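Local coordinates for protein DyP2 (Amycolatopsis sp. ATCC 39116, PDB 4G2C) that is a haem-containing dye peroxidase that probably oxidises dyes and lignin-related compounds, and that binds a manganese ion away from its haem, at residues L148-V153 / V272-E277; G310-G315 / S322-H327; I58-V63 / T228-A233; V255-A260 / L487-S492. All blocks are in the same frame, centred on the assembly; numbering follows the deposited sequence.

Interaction 1 (L148-V153 / V272-E277); sequences LADPAV and VFRKLE
R274 on strand 267-278 reaches out to meet L148 and D150, where helix 145-148 gives way to a loop, and its path shows how a buried arginine is steered to a carboxylate. From CB, CG is set beside the backbone N and opposite the carbonyl carbon (chi1 -83°), which sends the chain off the strand toward the loop; F416 and M476 pack against this side chain. At CD the chain bends (chi3 78°), and the side chain passes about 5 Å from the haem at its nearest atoms. CZ then holds the two terminal nitrogens toward D150. The strand belongs to the curled antiparallel sheet it shares with strands 402-409 and 474-484, whereas the loop is part of the DyP dimeric alpha+beta barrel domain, so the bridge ties distant parts of the DyP fold. At the tip, NH2 donates to D150 OD1 at 2.7 Å and NH1 to D150 OD2 at 2.8 Å, an end-on bidentate salt bridge in which each oxygen offers its syn lone pair. Carboxylate and guanidinium are nearly coplanar, 22° apart, and two bonds of this kind fix the rotation of both groups. NH1 also lies 3.6 Å from L148 CD1, which comes in obliquely. Q446 donates through NE2 to D150 OD1 and also to L148 O, and a Schellman motif at A149 turns the chain out of the helix just before D150.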
loop_
_atom_site.group_PDB
_atom_site.type_symbol
_atom_site.label_atom_id
_atom_site.label_comp_id
_atom_site.label_asym_id
_atom_site.label_seq_id
_atom_site.Cartn_x
_atom_site.Cartn_y
_atom_site.Cartn_z
ATOM N N LEU A 148 -15.293 -7.079 -4.583
ATOM C CA LEU A 148 -14.367 -5.995 -4.922
ATOM C C LEU A 148 -14.599 -5.470 -6.336
ATOM O O LEU A 148 -13.989 -4.472 -6.753
ATOM C CB LEU A 148 -12.916 -6.475 -4.797
ATOM C CG LEU A 148 -12.519 -7.010 -3.419
ATOM C CD1 LEU A 148 -11.093 -7.560 -3.433
ATOM C CD2 LEU A 148 -12.683 -5.927 -2.357
ATOM N N ALA A 149 -15.491 -6.146 -7.057
ATOM C CA ALA A 149 -15.722 -5.894 -8.475
ATOM C C ALA A 149 -14.446 -6.068 -9.289
ATOM O O ALA A 149 -14.211 -5.334 -10.242
ATOM C CB ALA A 149 -16.355 -4.488 -8.705
ATOM N N ASP A 150 -13.613 -7.026 -8.891
ATOM C CA ASP A 150 -12.399 -7.373 -9.633
ATOM C C ASP A 150 -12.718 -8.072 -10.955
ATOM O O ASP A 150 -13.776 -8.680 -11.121
ATOM C CB ASP A 150 -11.517 -8.324 -8.811
ATOM C CG ASP A 150 -10.613 -7.596 -7.826
ATOM O OD1 ASP A 150 -10.360 -6.368 -7.994
ATOM O OD2 ASP A 150 -10.144 -8.263 -6.882
ATOM N N PRO A 151 -11.795 -7.996 -11.908
ATOM C CA PRO A 151 -11.981 -8.876 -13.058
ATOM C C PRO A 151 -12.011 -10.334 -12.593
ATOM O O PRO A 151 -11.332 -10.677 -11.615
ATOM C CB PRO A 151 -10.744 -8.600 -13.924
ATOM C CG PRO A 151 -9.877 -7.624 -13.119
ATOM C CD PRO A 151 -10.752 -6.983 -12.119
ATOM N N ALA A 152 -12.798 -11.166 -13.269
ATOM C CA ALA A 152 -12.829 -12.603 -12.991
ATOM C C ALA A 152 -11.426 -13.193 -13.031
ATOM O O ALA A 152 -10.552 -12.696 -13.734
ATOM C CB ALA A 152 -13.725 -13.327 -13.985
ATOM N N VAL A 153 -11.228 -14.258 -12.268
ATOM C CA VAL A 153 -9.925 -14.901 -12.164
ATOM C C VAL A 153 -9.401 -15.349 -13.525
ATOM O O VAL A 153 -8.190 -15.370 -13.732
ATOM C CB VAL A 153 -9.961 -16.086 -11.163
ATOM C CG1 VAL A 153 -8.661 -16.885 -11.213
ATOM C CG2 VAL A 153 -10.244 -15.569 -9.743
ATOM N N VAL A 272 -1.723 -8.155 1.843
ATOM C CA VAL A 272 -2.405 -8.098 0.549
ATOM C C VAL A 272 -1.362 -7.906 -0.524
ATOM O O VAL A 272 -0.565 -6.980 -0.431
ATOM C CB VAL A 272 -3.357 -6.882 0.432
ATOM C CG1 VAL A 272 -4.268 -7.033 -0.792
ATOM C CG2 VAL A 272 -4.167 -6.695 1.689
ATOM N N PHE A 273 -1.354 -8.780 -1.529
ATOM C CA PHE A 273 -0.577 -8.542 -2.752
ATOM C C PHE A 273 -1.525 -8.463 -3.947
ATOM O O PHE A 273 -2.305 -9.389 -4.184
ATOM C CB PHE A 273 0.474 -9.641 -2.986
ATOM C CG PHE A 273 1.381 -9.360 -4.152
ATOM C CD1 PHE A 273 0.924 -9.507 -5.453
ATOM C CD2 PHE A 273 2.679 -8.915 -3.953
ATOM C CE1 PHE A 273 1.750 -9.222 -6.540
ATOM C CE2 PHE A 273 3.511 -8.632 -5.030
ATOM C CZ PHE A 273 3.042 -8.788 -6.322
ATOM N N ARG A 274 -1.478 -7.351 -4.680
ATOM C CA ARG A 274 -2.291 -7.174 -5.889
ATOM C C ARG A 274 -1.470 -6.475 -6.988
ATOM O O ARG A 274 -0.976 -5.361 -6.785
ATOM C CB ARG A 274 -3.534 -6.324 -5.595
ATOM C CG ARG A 274 -4.731 -7.048 -4.993
ATOM C CD ARG A 274 -5.707 -6.060 -4.320
ATOM N NE ARG A 274 -6.559 -5.341 -5.274
ATOM C CZ ARG A 274 -7.686 -5.848 -5.768
ATOM N NH1 ARG A 274 -8.067 -7.056 -5.391
ATOM N NH2 ARG A 274 -8.430 -5.163 -6.631
ATOM N N LYS A 275 -1.341 -7.117 -8.151
ATOM C CA LYS A 275 -0.610 -6.531 -9.279
ATOM C C LYS A 275 -1.565 -5.648 -10.054
ATOM O O LYS A 275 -2.571 -6.128 -10.594
ATOM C CB LYS A 275 -0.043 -7.621 -10.201
ATOM C CG LYS A 275 0.964 -7.122 -11.236
ATOM C CD LYS A 275 1.356 -8.234 -12.203
ATOM C CE LYS A 275 2.455 -7.785 -13.169
ATOM N NZ LYS A 275 3.023 -8.897 -13.991
ATOM N N LEU A 276 -1.261 -4.351 -10.085
ATOM C CA LEU A 276 -2.161 -3.363 -10.669
ATOM C C LEU A 276 -1.477 -2.705 -11.854
ATOM O O LEU A 276 -0.488 -1.987 -11.703
ATOM C CB LEU A 276 -2.551 -2.301 -9.628
ATOM C CG LEU A 276 -3.113 -2.857 -8.315
ATOM C CD1 LEU A 276 -3.337 -1.756 -7.279
ATOM C CD2 LEU A 276 -4.409 -3.629 -8.552
ATOM N N GLU A 277 -2.007 -2.952 -13.039
ATOM C CA GLU A 277 -1.426 -2.367 -14.230
ATOM C C GLU A 277 -1.927 -0.947 -14.411
ATOM O O GLU A 277 -3.122 -0.669 -14.268
ATOM C CB GLU A 277 -1.746 -3.210 -15.466
ATOM C CG GLU A 277 -0.894 -2.836 -16.680
ATOM C CD GLU A 277 -1.268 -3.638 -17.906
ATOM O OE1 GLU A 277 -2.356 -3.390 -18.467
ATOM O OE2 GLU A 277 -0.477 -4.519 -18.300
#

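Interaction 2 (G310-G315 / S322-H327); sequences GRFEDG and SAPGSH. With MN (manganese (II) ion), chain D; HEM (protoporphyrin IX containing Fe), chain C.
The backbones of 310-315, with its type I beta turn from F312 to G315, and 322-327 run close, the F312 and P324 CA atoms 5.9 Å apart. The contact centres on a His-carboxylate hydrogen bond: H327 ND1 donates to D314 OD2 at 2.7 Å, the oxygen lying in the ring plane. G325 N reaches the same oxygen, also at 2.7 Å, from the other face of the carboxylate, so two donors grip one atom. With CG between the backbone N and the carbonyl carbon (chi1 77°), D314 can turn its carboxylate to both, while OD1 accepts from T316 N. F312 lays one ring face under P324, whose CD sits 3.9 Å from the ring centroid in a CH-pi contact. With an alanine here the ring face under P324 CD is gone, and a gap between this loop and helix 303-309 is likely to open. E313 and E287 both bind the manganese, E313 through OE2 at 2.2 Å, beside a water at 2.3 Å from the metal.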
loop_
_atom_site.group_PDB
_atom_site.type_symbol
_atom_site.label_atom_id
_atom_site.label_comp_id
_atom_site.label_asym_id
_atom_site.label_seq_id
_atom_site.Cartn_x
_atom_site.Cartn_y
_atom_site.Cartn_z
ATOM N N GLY A 310 -5.896 14.077 -5.512
ATOM C CA GLY A 310 -6.038 14.785 -4.255
ATOM C C GLY A 310 -4.746 15.485 -3.899
ATOM O O GLY A 310 -4.656 16.194 -2.896
ATOM N N ARG A 311 -3.726 15.238 -4.717
ATOM C CA ARG A 311 -2.461 15.958 -4.637
ATOM C C ARG A 311 -1.967 16.226 -6.058
ATOM O O ARG A 311 -2.297 15.493 -6.980
ATOM C CB ARG A 311 -1.400 15.141 -3.906
ATOM C CG ARG A 311 -1.642 14.813 -2.441
ATOM C CD ARG A 311 -0.517 13.856 -1.925
ATOM N NE ARG A 311 -0.663 13.454 -0.522
ATOM C CZ ARG A 311 -0.036 14.029 0.505
ATOM N NH1 ARG A 311 0.815 15.043 0.303
ATOM N NH2 ARG A 311 -0.248 13.580 1.740
ATOM N N PHE A 312 -1.186 17.284 -6.231
ATOM C CA PHE A 312 -0.428 17.486 -7.462
ATOM C C PHE A 312 0.700 16.454 -7.543
ATOM O O PHE A 312 1.033 15.789 -6.561
ATOM C CB PHE A 312 0.152 18.910 -7.507
ATOM C CG PHE A 312 -0.898 19.971 -7.586
ATOM C CD1 PHE A 312 -1.401 20.377 -8.812
ATOM C CD2 PHE A 312 -1.425 20.531 -6.431
ATOM C CE1 PHE A 312 -2.381 21.345 -8.884
ATOM C CE2 PHE A 312 -2.409 21.491 -6.495
ATOM C CZ PHE A 312 -2.889 21.901 -7.724
ATOM N N GLU A 313 1.298 16.320 -8.712
ATOM C CA GLU A 313 2.389 15.368 -8.860
ATOM C C GLU A 313 3.471 15.459 -7.780
ATOM O O GLU A 313 4.097 14.436 -7.440
ATOM C CB GLU A 313 2.970 15.425 -10.269
ATOM C CG GLU A 313 2.090 14.665 -11.244
ATOM C CD GLU A 313 2.132 15.234 -12.645
ATOM O OE1 GLU A 313 3.230 15.235 -13.256
ATOM O OE2 GLU A 313 1.056 15.683 -13.128
ATOM N N ASP A 314 3.629 16.641 -7.185
ATOM C CA ASP A 314 4.804 16.917 -6.349
ATOM C C ASP A 314 4.845 16.619 -4.827
ATOM O O ASP A 314 5.815 17.009 -4.207
ATOM C CB ASP A 314 5.360 18.336 -6.599
ATOM C CG ASP A 314 4.534 19.407 -5.939
ATOM O OD1 ASP A 314 3.358 19.124 -5.653
ATOM O OD2 ASP A 314 5.055 20.527 -5.711
ATOM N N GLY A 315 3.848 16.038 -4.166
ATOM C CA GLY A 315 2.449 16.199 -4.378
ATOM C C GLY A 315 1.950 17.122 -3.241
ATOM O O GLY A 315 1.750 16.732 -2.076
ATOM N N SER A 322 -3.841 25.555 -4.596
ATOM C CA SER A 322 -4.461 25.415 -5.914
ATOM C C SER A 322 -3.436 25.045 -6.985
ATOM O O SER A 322 -3.776 24.953 -8.163
ATOM C CB SER A 322 -5.201 26.707 -6.310
ATOM O OG SER A 322 -4.320 27.820 -6.414
ATOM N N ALA A 323 -2.186 24.836 -6.573
ATOM C CA ALA A 323 -1.093 24.641 -7.509
ATOM C C ALA A 323 0.115 24.054 -6.784
ATOM O O ALA A 323 0.202 24.143 -5.562
ATOM C CB ALA A 323 -0.727 25.974 -8.171
ATOM N N PRO A 324 1.047 23.445 -7.539
ATOM C CA PRO A 324 2.193 22.745 -6.935
ATOM C C PRO A 324 3.286 23.673 -6.390
ATOM O O PRO A 324 3.269 24.877 -6.638
ATOM C CB PRO A 324 2.736 21.888 -8.090
ATOM C CG PRO A 324 2.256 22.591 -9.356
ATOM C CD PRO A 324 0.927 23.187 -8.990
ATOM N N GLY A 325 4.209 23.098 -5.626
ATOM C CA GLY A 325 5.313 23.843 -5.064
ATOM C C GLY A 325 5.633 23.558 -3.607
ATOM O O GLY A 325 6.722 23.905 -3.141
ATOM N N SER A 326 4.702 22.938 -2.883
ATOM C CA SER A 326 4.928 22.651 -1.464
ATOM C C SER A 326 5.572 21.290 -1.223
ATOM O O SER A 326 4.939 20.396 -0.683
ATOM C CB SER A 326 3.623 22.719 -0.666
ATOM O OG SER A 326 3.055 24.002 -0.700
ATOM N N HIS A 327 6.836 21.139 -1.590
ATOM C CA HIS A 327 7.513 19.864 -1.393
ATOM C C HIS A 327 8.825 20.049 -0.638
ATOM O O HIS A 327 9.830 19.387 -0.921
ATOM C CB HIS A 327 7.743 19.193 -2.735
ATOM C CG HIS A 327 8.348 20.103 -3.757
ATOM N ND1 HIS A 327 7.615 20.670 -4.777
ATOM C CD2 HIS A 327 9.617 20.560 -3.904
ATOM C CE1 HIS A 327 8.410 21.431 -5.512
ATOM N NE2 HIS A 327 9.628 21.382 -5.002
HETATM MN MN MN D . -0.529 16.360 -14.534
HETATM C CHA HEM C . -2.324 7.539 -1.270
HETATM C CHB HEM C . -1.732 6.332 -5.941
HETATM C CHC HEM C . -3.740 1.983 -5.134
HETATM C CHD HEM C . -5.026 3.494 -0.720
HETATM C C1A HEM C . -1.972 7.588 -2.598
HETATM C C2A HEM C . -1.288 8.691 -3.241
HETATM C C3A HEM C . -1.124 8.349 -4.526
HETATM C C4A HEM C . -1.692 7.028 -4.737
HETATM C CMA HEM C . -0.448 9.199 -5.614
HETATM C CAA HEM C . -0.842 10.002 -2.535
HETATM C CBA HEM C . 0.518 9.781 -1.865
HETATM C CGA HEM C . 0.380 9.188 -0.481
HETATM O O1A HEM C . -0.343 9.745 0.365
HETATM O O2A HEM C . 0.999 8.141 -0.201
HETATM C C1B HEM C . -2.225 5.053 -6.159
HETATM C C2B HEM C . -2.214 4.291 -7.407
HETATM C C3B HEM C . -2.773 3.089 -7.161
HETATM C C4B HEM C . -3.135 3.039 -5.766
HETATM C CMB HEM C . -1.673 4.811 -8.763
HETATM C CAB HEM C . -2.994 1.899 -8.121
HETATM C CBB HEM C . -2.288 1.784 -9.248
HETATM C C1C HEM C . -4.332 2.046 -3.893
HETATM C C2C HEM C . -5.235 1.056 -3.327
HETATM C C3C HEM C . -5.572 1.475 -2.096
HETATM C C4C HEM C . -4.901 2.737 -1.856
HETATM C CMC HEM C . -5.683 -0.264 -4.016
HETATM C CAC HEM C . -6.541 0.791 -1.101
HETATM C CBC HEM C . -7.458 -0.097 -1.515
HETATM C C1D HEM C . -4.380 4.679 -0.441
HETATM C C2D HEM C . -4.369 5.305 0.855
HETATM C C3D HEM C . -3.511 6.547 0.666
HETATM C C4D HEM C . -3.108 6.564 -0.705
HETATM C CMD HEM C . -5.059 4.805 2.135
HETATM C CAD HEM C . -3.170 7.607 1.694
HETATM C CBD HEM C . -4.439 8.424 1.820
HETATM C CGD HEM C . -4.158 9.380 2.945
HETATM O O1D HEM C . -3.830 8.893 4.060
HETATM O O2D HEM C . -4.220 10.614 2.693
HETATM N NA HEM C . -2.194 6.597 -3.525
HETATM N NB HEM C . -2.792 4.247 -5.191
HETATM N NC HEM C . -4.153 3.061 -2.966
HETATM N ND HEM C . -3.630 5.450 -1.322
HETATM FE FE HEM C . -3.329 4.928 -3.376
HETATM O O HOH W 1 -1.255 17.042 -12.441
#

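Interaction 3 (I58-V63 / T228-A233); sequences ILKAHV and TEDVDA. With ACT (acetate ion), chain X.
K60 meets D230 of helix 228-237 through a charged tip and a stretch of aliphatic chain, so that one long side chain bridges backbones whose nearest CA atoms, those of K60 and D230, are 8.7 Å from each other. The lysine starts with CG opposite its own backbone N (chi1 170°), then twists at chi2 to an unusual 97°, and this kink carries CD alongside the carboxylate, 3.3 Å from D230 OD2. Beyond it the chain runs on extended until NZ stands 3.2 Å from D230 OD1. The salt bridge is slanted: the ammonium approaches from above the carboxylate plane, 38° out of it. D230 keeps CG beside the backbone N, which directs the carboxylate off the helix toward the loop. In the DyP fold this loop leads from helix 45-53 into strand 66-74, the middle strand of a five-stranded antiparallel sheet, and the contact joins helix 228-237 to that loop. Water 2 makes a second link, donating to D230 OD2 at 2.6 Å and to L59 O at 2.9 Å, so that the two carboxylate oxygens serve different partners. L59 itself packs on F226 and L250. On the same loop A61 N gives a nearly straight hydrogen bond of 2.8 Å to O of an acetate ion, probably from the crystallisation liquor.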
loop_
_atom_site.group_PDB
_atom_site.type_symbol
_atom_site.label_atom_id
_atom_site.label_comp_id
_atom_site.label_asym_id
_atom_site.label_seq_id
_atom_site.Cartn_x
_atom_site.Cartn_y
_atom_site.Cartn_z
ATOM N N ILE A 58 6.897 -4.451 8.631
ATOM C CA ILE A 58 5.532 -4.414 9.126
ATOM C C ILE A 58 5.255 -3.132 9.920
ATOM O O ILE A 58 4.482 -2.296 9.482
ATOM C CB ILE A 58 5.168 -5.688 9.932
ATOM C CG1 ILE A 58 5.224 -6.929 9.027
ATOM C CG2 ILE A 58 3.774 -5.556 10.522
ATOM C CD1 ILE A 58 5.265 -8.280 9.779
ATOM N N LEU A 59 5.892 -2.980 11.075
ATOM C CA LEU A 59 5.726 -1.764 11.880
ATOM C C LEU A 59 6.424 -0.549 11.238
ATOM O O LEU A 59 6.126 0.602 11.562
ATOM C CB LEU A 59 6.237 -1.974 13.313
ATOM C CG LEU A 59 5.509 -2.903 14.289
ATOM C CD1 LEU A 59 6.294 -3.021 15.577
ATOM C CD2 LEU A 59 4.067 -2.440 14.602
ATOM N N LYS A 60 7.344 -0.819 10.323
ATOM C CA LYS A 60 8.115 0.227 9.655
ATOM C C LYS A 60 8.575 -0.317 8.305
ATOM O O LYS A 60 9.216 -1.359 8.255
ATOM C CB LYS A 60 9.342 0.554 10.503
ATOM C CG LYS A 60 10.375 1.448 9.824
ATOM C CD LYS A 60 10.159 2.861 10.240
ATOM C CE LYS A 60 11.092 3.814 9.539
ATOM N NZ LYS A 60 10.420 5.135 9.457
ATOM N N ALA A 61 8.257 0.372 7.214
ATOM C CA ALA A 61 8.583 -0.138 5.879
ATOM C C ALA A 61 10.077 -0.458 5.715
ATOM O O ALA A 61 10.916 0.169 6.340
ATOM C CB ALA A 61 8.130 0.853 4.804
ATOM N N HIS A 62 10.414 -1.437 4.885
ATOM C CA HIS A 62 11.819 -1.707 4.600
ATOM C C HIS A 62 12.143 -1.118 3.232
ATOM O O HIS A 62 11.308 -1.150 2.329
ATOM C CB HIS A 62 12.104 -3.208 4.636
ATOM C CG HIS A 62 13.558 -3.556 4.776
ATOM N ND1 HIS A 62 14.471 -3.380 3.757
ATOM C CD2 HIS A 62 14.251 -4.087 5.813
ATOM C CE1 HIS A 62 15.662 -3.782 4.160
ATOM N NE2 HIS A 62 15.556 -4.211 5.405
ATOM N N VAL A 63 13.329 -0.538 3.097
ATOM C CA VAL A 63 13.791 -0.057 1.804
ATOM C C VAL A 63 13.766 -1.242 0.863
ATOM O O VAL A 63 14.231 -2.328 1.217
ATOM C CB VAL A 63 15.245 0.491 1.884
ATOM C CG1 VAL A 63 16.230 -0.647 2.204
ATOM C CG2 VAL A 63 15.635 1.206 0.589
ATOM N N THR A 228 6.396 5.326 18.311
ATOM C CA THR A 228 6.352 6.663 18.872
ATOM C C THR A 228 7.501 7.481 18.324
ATOM O O THR A 228 7.367 8.685 18.127
ATOM C CB THR A 228 6.421 6.617 20.411
ATOM O OG1 THR A 228 5.269 5.921 20.908
ATOM C CG2 THR A 228 6.433 8.018 20.982
ATOM N N GLU A 229 8.627 6.805 18.079
ATOM C CA GLU A 229 9.826 7.428 17.519
ATOM C C GLU A 229 9.550 7.935 16.099
ATOM O O GLU A 229 10.175 8.890 15.633
ATOM C CB GLU A 229 11.000 6.426 17.481
ATOM C CG GLU A 229 11.579 5.996 18.846
ATOM C CD GLU A 229 10.728 4.969 19.594
ATOM O OE1 GLU A 229 9.695 4.524 19.055
ATOM O OE2 GLU A 229 11.097 4.607 20.734
ATOM N N ASP A 230 8.640 7.268 15.400
ATOM C CA ASP A 230 8.252 7.711 14.065
ATOM C C ASP A 230 7.340 8.939 14.175
ATOM O O ASP A 230 7.432 9.865 13.378
ATOM C CB ASP A 230 7.556 6.587 13.292
ATOM C CG ASP A 230 8.541 5.662 12.563
ATOM O OD1 ASP A 230 9.723 6.034 12.395
ATOM O OD2 ASP A 230 8.116 4.573 12.126
ATOM N N VAL A 231 6.478 8.957 15.186
ATOM C CA VAL A 231 5.601 10.101 15.364
ATOM C C VAL A 231 6.411 11.336 15.758
ATOM O O VAL A 231 6.155 12.440 15.268
ATOM C CB VAL A 231 4.452 9.820 16.345
ATOM C CG1 VAL A 231 3.548 11.036 16.455
ATOM C CG2 VAL A 231 3.653 8.600 15.884
ATOM N N ASP A 232 7.421 11.147 16.593
ATOM C CA ASP A 232 8.303 12.265 16.938
ATOM C C ASP A 232 9.017 12.789 15.699
ATOM O O ASP A 232 9.134 14.000 15.500
ATOM C CB ASP A 232 9.337 11.860 17.997
ATOM C CG ASP A 232 8.703 11.518 19.326
ATOM O OD1 ASP A 232 7.511 11.852 19.517
ATOM O OD2 ASP A 232 9.398 10.930 20.182
ATOM N N ALA A 233 9.508 11.867 14.877
ATOM C CA ALA A 233 10.238 12.229 13.671
ATOM C C ALA A 233 9.350 13.036 12.730
ATOM O O ALA A 233 9.781 14.038 12.161
ATOM C CB ALA A 233 10.783 10.968 12.962
HETATM C C ACT X . 6.327 3.603 8.070
HETATM O O ACT X . 6.888 2.832 7.258
HETATM O OXT ACT X . 5.305 3.153 8.652
HETATM C CH3 ACT X . 6.859 4.985 8.326
HETATM O O HOH W 2 5.895 3.265 12.654
#

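Interaction 4 (V255-A260 / L487-S492); sequences VPDPAA and LAFLRS
F489 of the C-terminal helix 487-491 packs on D257, A259 and A260 in the type I beta turn that leaves strand 255-256, joining the end of the chain to the antiparallel sheet that holds this strand. CE1 comes obliquely to within 3.5 Å of A259 CB, while A259 O lies at the ring edge, 3.6 Å from F489 CD1. Nearer the backbone, F489 CB lies 3.2 Å from D257 OD2 and 4.3 Å from A260 CB. CG is opposite the backbone N (chi1 166°), which swings the ring over to A259. Were F489 cut back to an alanine, the ring's contacts with the A259 methyl and A259 O would go, probably leaving a gap beside that methyl. Further out, S486 OG bonds both D257 OD2 and F489 N, positioning acid and helix together, and A260 N donates to D257 O at 3.0 Å to close the turn. S492 OG donates back to F489 O at 2.6 Å.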
loop_
_atom_site.group_PDB
_atom_site.type_symbol
_atom_site.label_atom_id
_atom_site.label_comp_id
_atom_site.label_asym_id
_atom_site.label_seq_id
_atom_site.Cartn_x
_atom_site.Cartn_y
_atom_site.Cartn_z
ATOM N N VAL A 255 -1.215 -9.030 14.716
ATOM C CA VAL A 255 -2.133 -10.112 15.044
ATOM C C VAL A 255 -1.312 -11.184 15.767
ATOM O O VAL A 255 -0.206 -11.513 15.335
ATOM C CB VAL A 255 -2.705 -10.748 13.748
ATOM C CG1 VAL A 255 -3.709 -11.809 14.069
ATOM C CG2 VAL A 255 -3.325 -9.675 12.825
ATOM N N PRO A 256 -1.839 -11.719 16.877
ATOM C CA PRO A 256 -1.163 -12.842 17.533
ATOM C C PRO A 256 -0.974 -13.964 16.521
ATOM O O PRO A 256 -1.889 -14.243 15.753
ATOM C CB PRO A 256 -2.152 -13.265 18.624
ATOM C CG PRO A 256 -2.994 -12.000 18.895
ATOM C CD PRO A 256 -3.046 -11.265 17.598
ATOM N N ASP A 257 0.210 -14.573 16.502
ATOM C CA ASP A 257 0.506 -15.662 15.582
ATOM C C ASP A 257 -0.016 -16.984 16.157
ATOM O O ASP A 257 0.586 -17.559 17.058
ATOM C CB ASP A 257 2.012 -15.734 15.353
ATOM C CG ASP A 257 2.388 -16.728 14.283
ATOM O OD1 ASP A 257 1.471 -17.398 13.757
ATOM O OD2 ASP A 257 3.598 -16.843 13.981
ATOM N N PRO A 258 -1.153 -17.473 15.640
ATOM C CA PRO A 258 -1.863 -18.547 16.359
ATOM C C PRO A 258 -1.095 -19.868 16.506
ATOM O O PRO A 258 -1.257 -20.555 17.522
ATOM C CB PRO A 258 -3.165 -18.729 15.554
ATOM C CG PRO A 258 -2.911 -18.093 14.227
ATOM C CD PRO A 258 -1.863 -17.024 14.432
ATOM N N ALA A 259 -0.277 -20.216 15.520
ATOM C CA ALA A 259 0.486 -21.461 15.559
ATOM C C ALA A 259 1.863 -21.304 16.209
ATOM O O ALA A 259 2.651 -22.234 16.205
ATOM C CB ALA A 259 0.638 -22.025 14.151
ATOM N N ALA A 260 2.159 -20.124 16.737
ATOM C CA ALA A 260 3.464 -19.863 17.333
ATOM C C ALA A 260 3.588 -20.473 18.726
ATOM O O ALA A 260 2.589 -20.810 19.355
ATOM C CB ALA A 260 3.713 -18.374 17.401
ATOM N N LEU A 487 8.784 -14.899 13.604
ATOM C CA LEU A 487 10.033 -15.634 13.405
ATOM C C LEU A 487 10.098 -16.927 14.221
ATOM O O LEU A 487 10.584 -17.936 13.730
ATOM C CB LEU A 487 11.252 -14.756 13.705
ATOM C CG LEU A 487 11.422 -13.516 12.820
ATOM C CD1 LEU A 487 12.699 -12.743 13.183
ATOM C CD2 LEU A 487 11.384 -13.871 11.343
ATOM N N ALA A 488 9.610 -16.886 15.459
ATOM C CA ALA A 488 9.581 -18.065 16.318
ATOM C C ALA A 488 8.735 -19.185 15.704
ATOM O O ALA A 488 9.064 -20.361 15.834
ATOM C CB ALA A 488 9.080 -17.704 17.725
ATOM N N PHE A 489 7.650 -18.823 15.026
ATOM C CA PHE A 489 6.869 -19.839 14.331
ATOM C C PHE A 489 7.704 -20.514 13.252
ATOM O O PHE A 489 7.730 -21.742 13.147
ATOM C CB PHE A 489 5.613 -19.253 13.687
ATOM C CG PHE A 489 4.976 -20.184 12.696
ATOM C CD1 PHE A 489 4.158 -21.230 13.127
ATOM C CD2 PHE A 489 5.220 -20.042 11.336
ATOM C CE1 PHE A 489 3.584 -22.096 12.213
ATOM C CE2 PHE A 489 4.647 -20.903 10.419
ATOM C CZ PHE A 489 3.835 -21.931 10.855
ATOM N N LEU A 490 8.372 -19.700 12.442
ATOM C CA LEU A 490 9.150 -20.215 11.323
ATOM C C LEU A 490 10.289 -21.133 11.800
ATOM O O LEU A 490 10.552 -22.168 11.191
ATOM C CB LEU A 490 9.684 -19.068 10.467
ATOM C CG LEU A 490 8.641 -18.170 9.791
ATOM C CD1 LEU A 490 9.310 -17.046 9.021
ATOM C CD2 LEU A 490 7.688 -18.956 8.878
ATOM N N ARG A 491 10.948 -20.754 12.893
ATOM C CA ARG A 491 12.008 -21.577 13.474
ATOM C C ARG A 491 11.447 -22.891 14.039
ATOM O O ARG A 491 12.122 -23.921 14.017
ATOM C CB ARG A 491 12.767 -20.824 14.578
ATOM C CG ARG A 491 13.523 -19.558 14.144
ATOM C CD ARG A 491 14.537 -19.110 15.224
ATOM N NE ARG A 491 13.910 -18.931 16.537
ATOM C CZ ARG A 491 13.237 -17.838 16.896
ATOM N NH1 ARG A 491 13.111 -16.845 16.032
ATOM N NH2 ARG A 491 12.684 -17.738 18.105
ATOM N N SER A 492 10.212 -22.849 14.535
ATOM C CA SER A 492 9.599 -24.006 15.197
ATOM C C SER A 492 9.153 -25.118 14.242
ATOM O O SER A 492 8.719 -26.183 14.680
ATOM C CB SER A 492 8.398 -23.560 16.037
ATOM O OG SER A 492 7.255 -23.329 15.215
#

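Interactions 1 and 2 reach the surroundings of the haem, while interactions 3 and 4 lie farther off. The first two approach it from separate directions, their centres 29 Å apart: interaction 1 holds L276 of the haem pocket, and interaction 2 holds R311, another pocket residue, two residues before the manganese ligand E313. Interaction 3 stands back, with the K60 side chain about 14 Å from the haem; its centre is 24 Å from that of interaction 2. Interaction 4 is remote, 43 Å from interaction 2 between centres and across the middle of the chain. It shares a sheet with interaction 1, since strands 255-256 and 267-278 are neighbours, and comes within about 7 Å of interaction 3 at the nearest atoms.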